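Local coordinates for uncharacterized protein (Bacteroides ovatus, PDB 3P02) that is of unknown function but carries a BT_3044-like C-terminal domain built on a large antiparallel beta-sheet, at residues L239-S253 against T265-Y279. Residues are numbered along the deposited sequence; the frame is centred on the assembly and turned at random.
Sequences LKFNSYSTPTYKVSS and TYIVISDIDFDFVDY
Tyr244 lies across strand 262-278, reaching from Asp273 to Asp275. Tyr244 CB lies 3.8 Å from Asp273 O, the carbonyl that also accepts the nearly straight bond from Tyr244 N (175°). With CG anti to the carbonyl carbon (chi1 -62°), the ring is sent along the strand, and Asp273 OD1 and Asp275 OD2 lie at its edge, near its plane. Tyr244 CD2 passes 3.5 Å from Asp273 OD1, and CE2 lies beside the carboxylate of Asp275. At the tip, Tyr244 OH donates to Asp275 OD2 over 2.6 Å, meeting that oxygen from above the carboxylate plane, which stands 79° to the ring. Asp275 OD2 also accepts from a water, while Asp275 OD1 takes a bond from Asn290 ND2, which bonds Asp273 OD1 as well; Asp273 OD2 forms a salt bridge with Lys292. Were Asp275 replaced by an alanine, the Tyr244 hydroxyl would probably lose this acceptor, Asn290 one of its two carboxylate partners, and the ring would be freer to turn. Phe274 points to the sheet face opposite Asp275, and there Phe241 CE1 lies over one face of its ring, offset toward the rim, in an oblique pair with centroids 4.8 Å apart.

The register slips by one residue between Ser243 and Thr248, dividing the pairing into two ladders. A water spans this break, donating to Ser245 O and accepting from Asp273 N, while Ser245 OG donates to Asp271 O (2.8 Å). Beyond it Thr248, Lys250 and Ser252 form hydrogen-bonded pairs with Ser270, Val268 and Tyr266.

Together the segments form a long antiparallel beta hairpin inside the large sheet. Strand 228-234 flanks 242-255, strand 287-302 flanks 262-278, and Val212 of strand 211-220 packs against both Phe241 and Phe274.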
loop_
_atom_site.group_PDB
_atom_site.type_symbol
_atom_site.label_atom_id
_atom_site.label_comp_id
_atom_site.label_asym_id
_atom_site.label_seq_id
_atom_site.Cartn_x
_atom_site.Cartn_y
_atom_site.Cartn_z
ATOM N N LEU A 239 -24.829 -3.709 1.050
ATOM C CA LEU A 239 -24.469 -3.076 2.336
ATOM C C LEU A 239 -25.617 -2.304 2.963
ATOM O O LEU A 239 -25.560 -1.978 4.159
ATOM C CB LEU A 239 -23.343 -2.067 2.096
ATOM C CG LEU A 239 -21.939 -2.378 2.417
ATOM C CD1 LEU A 239 -21.114 -1.079 2.441
ATOM C CD2 LEU A 239 -21.795 -3.077 3.765
ATOM N N LYS A 240 -26.618 -1.895 2.136
ATOM C CA LYS A 240 -27.745 -1.057 2.549
ATOM C C LYS A 240 -27.169 0.181 3.245
ATOM O O LYS A 240 -27.609 0.570 4.328
ATOM C CB LYS A 240 -28.759 -1.825 3.426
ATOM C CG LYS A 240 -29.476 -2.925 2.650
ATOM C CD LYS A 240 -30.160 -3.898 3.593
ATOM C CE LYS A 240 -30.785 -5.076 2.890
ATOM N NZ LYS A 240 -31.378 -6.027 3.878
ATOM N N PHE A 241 -26.095 0.732 2.640
ATOM C CA PHE A 241 -25.425 1.916 3.174
ATOM C C PHE A 241 -26.371 3.095 3.232
ATOM O O PHE A 241 -26.996 3.441 2.231
ATOM C CB PHE A 241 -24.215 2.261 2.296
ATOM C CG PHE A 241 -23.407 3.444 2.775
ATOM C CD1 PHE A 241 -22.320 3.265 3.627
ATOM C CD2 PHE A 241 -23.689 4.725 2.318
ATOM C CE1 PHE A 241 -21.540 4.364 4.030
ATOM C CE2 PHE A 241 -22.931 5.830 2.750
ATOM C CZ PHE A 241 -21.865 5.639 3.601
ATOM N N ASN A 242 -26.463 3.741 4.397
ATOM C CA ASN A 242 -27.332 4.908 4.537
ATOM C C ASN A 242 -26.635 5.926 5.449
ATOM O O ASN A 242 -26.545 5.725 6.658
ATOM C CB ASN A 242 -28.707 4.489 5.079
ATOM C CG ASN A 242 -29.685 5.628 5.140
ATOM O OD1 ASN A 242 -29.565 6.604 4.416
ATOM N ND2 ASN A 242 -30.627 5.564 6.065
ATOM N N SER A 243 -26.175 7.032 4.863
ATOM C CA SER A 243 -25.455 8.072 5.583
ATOM C C SER A 243 -26.392 9.171 6.066
ATOM O O SER A 243 -27.294 9.596 5.318
ATOM C CB SER A 243 -24.349 8.660 4.704
ATOM O OG SER A 243 -23.761 9.768 5.364
ATOM N N TYR A 244 -26.187 9.632 7.309
ATOM C CA TYR A 244 -27.020 10.662 7.924
ATOM C C TYR A 244 -26.356 12.033 7.925
ATOM O O TYR A 244 -26.977 13.007 8.365
ATOM C CB TYR A 244 -27.422 10.266 9.352
ATOM C CG TYR A 244 -28.250 9.009 9.353
ATOM C CD1 TYR A 244 -29.563 9.020 8.905
ATOM C CD2 TYR A 244 -27.710 7.798 9.776
ATOM C CE1 TYR A 244 -30.329 7.856 8.877
ATOM C CE2 TYR A 244 -28.465 6.626 9.764
ATOM C CZ TYR A 244 -29.784 6.662 9.322
ATOM O OH TYR A 244 -30.561 5.525 9.303
ATOM N N SER A 245 -25.078 12.107 7.507
ATOM C CA SER A 245 -24.412 13.393 7.416
ATOM C C SER A 245 -23.229 13.324 6.514
ATOM O O SER A 245 -22.506 12.319 6.507
ATOM C CB SER A 245 -23.962 13.916 8.779
ATOM O OG SER A 245 -23.177 12.955 9.450
ATOM N N THR A 246 -23.016 14.400 5.754
ATOM C CA THR A 246 -21.819 14.417 4.913
ATOM C C THR A 246 -20.644 14.754 5.818
ATOM O O THR A 246 -20.681 15.736 6.587
ATOM C CB THR A 246 -21.936 15.377 3.723
ATOM O OG1 THR A 246 -22.232 16.660 4.235
ATOM C CG2 THR A 246 -22.983 14.938 2.713
ATOM N N PRO A 247 -19.571 13.937 5.780
ATOM C CA PRO A 247 -18.438 14.226 6.673
ATOM C C PRO A 247 -17.730 15.532 6.307
ATOM O O PRO A 247 -17.927 16.104 5.221
ATOM C CB PRO A 247 -17.506 13.008 6.490
ATOM C CG PRO A 247 -18.323 11.961 5.804
ATOM C CD PRO A 247 -19.328 12.716 4.980
ATOM N N THR A 248 -16.926 16.036 7.258
ATOM C CA THR A 248 -16.103 17.237 7.071
ATOM C C THR A 248 -14.662 16.933 7.474
ATOM O O THR A 248 -14.403 15.955 8.189
ATOM C CB THR A 248 -16.619 18.426 7.883
ATOM O OG1 THR A 248 -16.496 18.103 9.279
ATOM C CG2 THR A 248 -18.040 18.825 7.517
ATOM N N TYR A 249 -13.721 17.756 7.029
ATOM C CA TYR A 249 -12.346 17.552 7.477
ATOM C C TYR A 249 -11.629 18.862 7.623
ATOM O O TYR A 249 -12.023 19.893 7.046
ATOM C CB TYR A 249 -11.540 16.608 6.570
ATOM C CG TYR A 249 -11.147 17.191 5.229
ATOM C CD1 TYR A 249 -12.074 17.311 4.199
ATOM C CD2 TYR A 249 -9.833 17.564 4.969
ATOM C CE1 TYR A 249 -11.701 17.774 2.940
ATOM C CE2 TYR A 249 -9.447 18.038 3.706
ATOM C CZ TYR A 249 -10.391 18.153 2.701
ATOM O OH TYR A 249 -10.042 18.671 1.476
ATOM N N LYS A 250 -10.558 18.804 8.412
ATOM C CA LYS A 250 -9.636 19.905 8.618
ATOM C C LYS A 250 -8.241 19.372 8.442
ATOM O O LYS A 250 -7.955 18.218 8.803
ATOM C CB LYS A 250 -9.799 20.531 10.004
ATOM C CG LYS A 250 -11.111 21.282 10.212
ATOM C CD LYS A 250 -11.105 22.062 11.537
ATOM C CE LYS A 250 -10.370 23.380 11.429
ATOM N NZ LYS A 250 -10.283 24.081 12.737
ATOM N N VAL A 251 -7.395 20.186 7.840
ATOM C CA VAL A 251 -5.987 19.859 7.594
ATOM C C VAL A 251 -5.177 20.966 8.194
ATOM O O VAL A 251 -5.430 22.131 7.872
ATOM C CB VAL A 251 -5.612 19.665 6.099
ATOM C CG1 VAL A 251 -4.122 19.366 5.946
ATOM C CG2 VAL A 251 -6.410 18.566 5.446
ATOM N N SER A 252 -4.163 20.634 8.999
ATOM C CA SER A 252 -3.253 21.631 9.582
ATOM C C SER A 252 -1.881 21.029 9.736
ATOM O O SER A 252 -1.735 19.805 9.782
ATOM C CB SER A 252 -3.746 22.108 10.950
ATOM O OG SER A 252 -3.949 20.996 11.807
ATOM N N SER A 253 -0.877 21.883 9.787
ATOM C CA SER A 253 0.504 21.459 9.963
ATOM C C SER A 253 1.190 22.430 10.849
ATOM O O SER A 253 0.801 23.605 10.899
ATOM C CB SER A 253 1.247 21.403 8.624
ATOM O OG SER A 253 0.796 20.343 7.797
ATOM N N THR A 265 1.771 16.891 10.485
ATOM C CA THR A 265 0.616 17.153 9.633
ATOM C C THR A 265 -0.579 16.403 10.195
ATOM O O THR A 265 -0.517 15.176 10.378
ATOM C CB THR A 265 0.897 16.796 8.175
ATOM O OG1 THR A 265 1.883 17.717 7.695
ATOM C CG2 THR A 265 -0.364 16.891 7.303
ATOM N N TYR A 266 -1.681 17.134 10.439
ATOM C CA TYR A 266 -2.895 16.544 11.018
ATOM C C TYR A 266 -4.052 16.618 10.065
ATOM O O TYR A 266 -4.273 17.656 9.432
ATOM C CB TYR A 266 -3.280 17.295 12.323
ATOM C CG TYR A 266 -2.123 17.537 13.263
ATOM C CD1 TYR A 266 -1.611 16.507 14.054
ATOM C CD2 TYR A 266 -1.540 18.798 13.372
ATOM C CE1 TYR A 266 -0.539 16.728 14.923
ATOM C CE2 TYR A 266 -0.483 19.032 14.251
ATOM C CZ TYR A 266 0.003 18.000 15.035
ATOM O OH TYR A 266 1.056 18.245 15.881
ATOM N N ILE A 267 -4.779 15.498 9.921
ATOM C CA ILE A 267 -6.020 15.465 9.159
ATOM C C ILE A 267 -7.046 14.926 10.111
ATOM O O ILE A 267 -6.847 13.841 10.673
ATOM C CB ILE A 267 -5.964 14.671 7.838
ATOM C CG1 ILE A 267 -4.861 15.240 6.935
ATOM C CG2 ILE A 267 -7.338 14.751 7.103
ATOM C CD1 ILE A 267 -4.569 14.364 5.706
ATOM N N VAL A 268 -8.134 15.664 10.315
ATOM C CA VAL A 268 -9.175 15.192 11.217
ATOM C C VAL A 268 -10.473 15.167 10.433
ATOM O O VAL A 268 -10.860 16.181 9.868
ATOM C CB VAL A 268 -9.294 16.023 12.519
ATOM C CG1 VAL A 268 -10.387 15.452 13.424
ATOM C CG2 VAL A 268 -7.956 16.078 13.267
ATOM N N ILE A 269 -11.104 13.993 10.359
ATOM C CA ILE A 269 -12.387 13.780 9.672
ATOM C C ILE A 269 -13.469 13.685 10.735
ATOM O O ILE A 269 -13.328 12.908 11.677
ATOM C CB ILE A 269 -12.354 12.500 8.786
ATOM C CG1 ILE A 269 -11.170 12.518 7.752
ATOM C CG2 ILE A 269 -13.703 12.244 8.119
ATOM C CD1 ILE A 269 -10.860 11.150 7.163
ATOM N N SER A 270 -14.562 14.421 10.560
ATOM C CA SER A 270 -15.662 14.396 11.520
ATOM C C SER A 270 -16.989 14.186 10.825
ATOM O O SER A 270 -17.044 14.129 9.592
ATOM C CB SER A 270 -15.709 15.696 12.329
ATOM O OG SER A 270 -14.495 15.950 13.023
ATOM N N ASP A 271 -18.054 14.004 11.610
ATOM C CA ASP A 271 -19.414 13.924 11.089
ATOM C C ASP A 271 -19.654 12.699 10.191
ATOM O O ASP A 271 -20.440 12.750 9.247
ATOM C CB ASP A 271 -19.823 15.225 10.356
ATOM C CG ASP A 271 -19.714 16.460 11.209
ATOM O OD1 ASP A 271 -20.081 16.390 12.397
ATOM O OD2 ASP A 271 -19.163 17.447 10.727
ATOM N N ILE A 272 -19.009 11.584 10.526
ATOM C CA ILE A 272 -19.312 10.302 9.875
ATOM C C ILE A 272 -20.473 9.697 10.661
ATOM O O ILE A 272 -20.404 9.621 11.886
ATOM C CB ILE A 272 -18.097 9.355 9.863
ATOM C CG1 ILE A 272 -16.927 10.009 9.089
ATOM C CG2 ILE A 272 -18.489 7.997 9.218
ATOM C CD1 ILE A 272 -15.548 9.209 9.265
ATOM N N ASP A 273 -21.509 9.261 9.964
ATOM C CA ASP A 273 -22.661 8.631 10.620
ATOM C C ASP A 273 -23.418 7.849 9.567
ATOM O O ASP A 273 -24.112 8.443 8.742
ATOM C CB ASP A 273 -23.570 9.672 11.311
ATOM C CG ASP A 273 -24.690 9.092 12.162
ATOM O OD1 ASP A 273 -24.994 7.882 12.012
ATOM O OD2 ASP A 273 -25.251 9.839 12.977
ATOM N N PHE A 274 -23.236 6.517 9.552
ATOM C CA PHE A 274 -23.953 5.731 8.563
ATOM C C PHE A 274 -24.346 4.380 9.066
ATOM O O PHE A 274 -23.587 3.717 9.781
ATOM C CB PHE A 274 -23.142 5.569 7.251
ATOM C CG PHE A 274 -21.821 4.828 7.399
ATOM C CD1 PHE A 274 -21.766 3.429 7.303
ATOM C CD2 PHE A 274 -20.649 5.512 7.662
ATOM C CE1 PHE A 274 -20.545 2.736 7.434
ATOM C CE2 PHE A 274 -19.427 4.822 7.758
ATOM C CZ PHE A 274 -19.389 3.437 7.661
ATOM N N ASP A 275 -25.507 3.922 8.593
ATOM C CA ASP A 275 -25.944 2.562 8.804
ATOM C C ASP A 275 -25.399 1.679 7.685
ATOM O O ASP A 275 -25.250 2.133 6.552
ATOM C CB ASP A 275 -27.486 2.448 8.817
ATOM C CG ASP A 275 -28.188 3.047 10.006
ATOM O OD1 ASP A 275 -27.517 3.261 11.062
ATOM O OD2 ASP A 275 -29.422 3.220 9.927
ATOM N N PHE A 276 -25.174 0.396 7.996
ATOM C CA PHE A 276 -24.797 -0.603 7.003
ATOM C C PHE A 276 -25.147 -1.941 7.569
ATOM O O PHE A 276 -25.340 -2.077 8.780
ATOM C CB PHE A 276 -23.317 -0.530 6.605
ATOM C CG PHE A 276 -22.411 -1.131 7.641
ATOM C CD1 PHE A 276 -22.028 -0.399 8.769
ATOM C CD2 PHE A 276 -21.949 -2.448 7.506
ATOM C CE1 PHE A 276 -21.235 -0.990 9.754
ATOM C CE2 PHE A 276 -21.183 -3.042 8.506
ATOM C CZ PHE A 276 -20.815 -2.307 9.615
ATOM N N VAL A 277 -25.190 -2.947 6.699
ATOM C CA VAL A 277 -25.528 -4.294 7.113
ATOM C C VAL A 277 -24.324 -5.220 6.921
ATOM O O VAL A 277 -23.674 -5.166 5.860
ATOM C CB VAL A 277 -26.753 -4.774 6.277
ATOM C CG1 VAL A 277 -27.072 -6.241 6.533
ATOM C CG2 VAL A 277 -27.979 -3.903 6.543
ATOM N N ASP A 278 -24.068 -6.078 7.902
ATOM C CA ASP A 278 -23.074 -7.126 7.802
ATOM C C ASP A 278 -23.886 -8.371 7.427
ATOM O O ASP A 278 -24.613 -8.915 8.273
ATOM C CB ASP A 278 -22.307 -7.301 9.111
ATOM C CG ASP A 278 -21.329 -8.460 9.088
ATOM O OD1 ASP A 278 -21.488 -9.381 8.219
ATOM O OD2 ASP A 278 -20.411 -8.472 9.934
ATOM N N TYR A 279 -23.844 -8.777 6.156
ATOM C CA TYR A 279 -24.654 -9.907 5.699
ATOM C C TYR A 279 -23.787 -11.153 5.451
ATOM O O TYR A 279 -24.246 -12.098 4.809
ATOM C CB TYR A 279 -25.441 -9.489 4.421
ATOM C CG TYR A 279 -24.552 -9.126 3.245
ATOM C CD1 TYR A 279 -23.992 -7.854 3.132
ATOM C CD2 TYR A 279 -24.294 -10.048 2.226
ATOM C CE1 TYR A 279 -23.143 -7.531 2.077
ATOM C CE2 TYR A 279 -23.488 -9.719 1.142
ATOM C CZ TYR A 279 -22.920 -8.455 1.066
ATOM O OH TYR A 279 -22.099 -8.125 0.009
HETATM O O HOH W 1 -30.622 2.588 7.609
HETATM O O HOH W 2 -21.525 9.867 7.248
#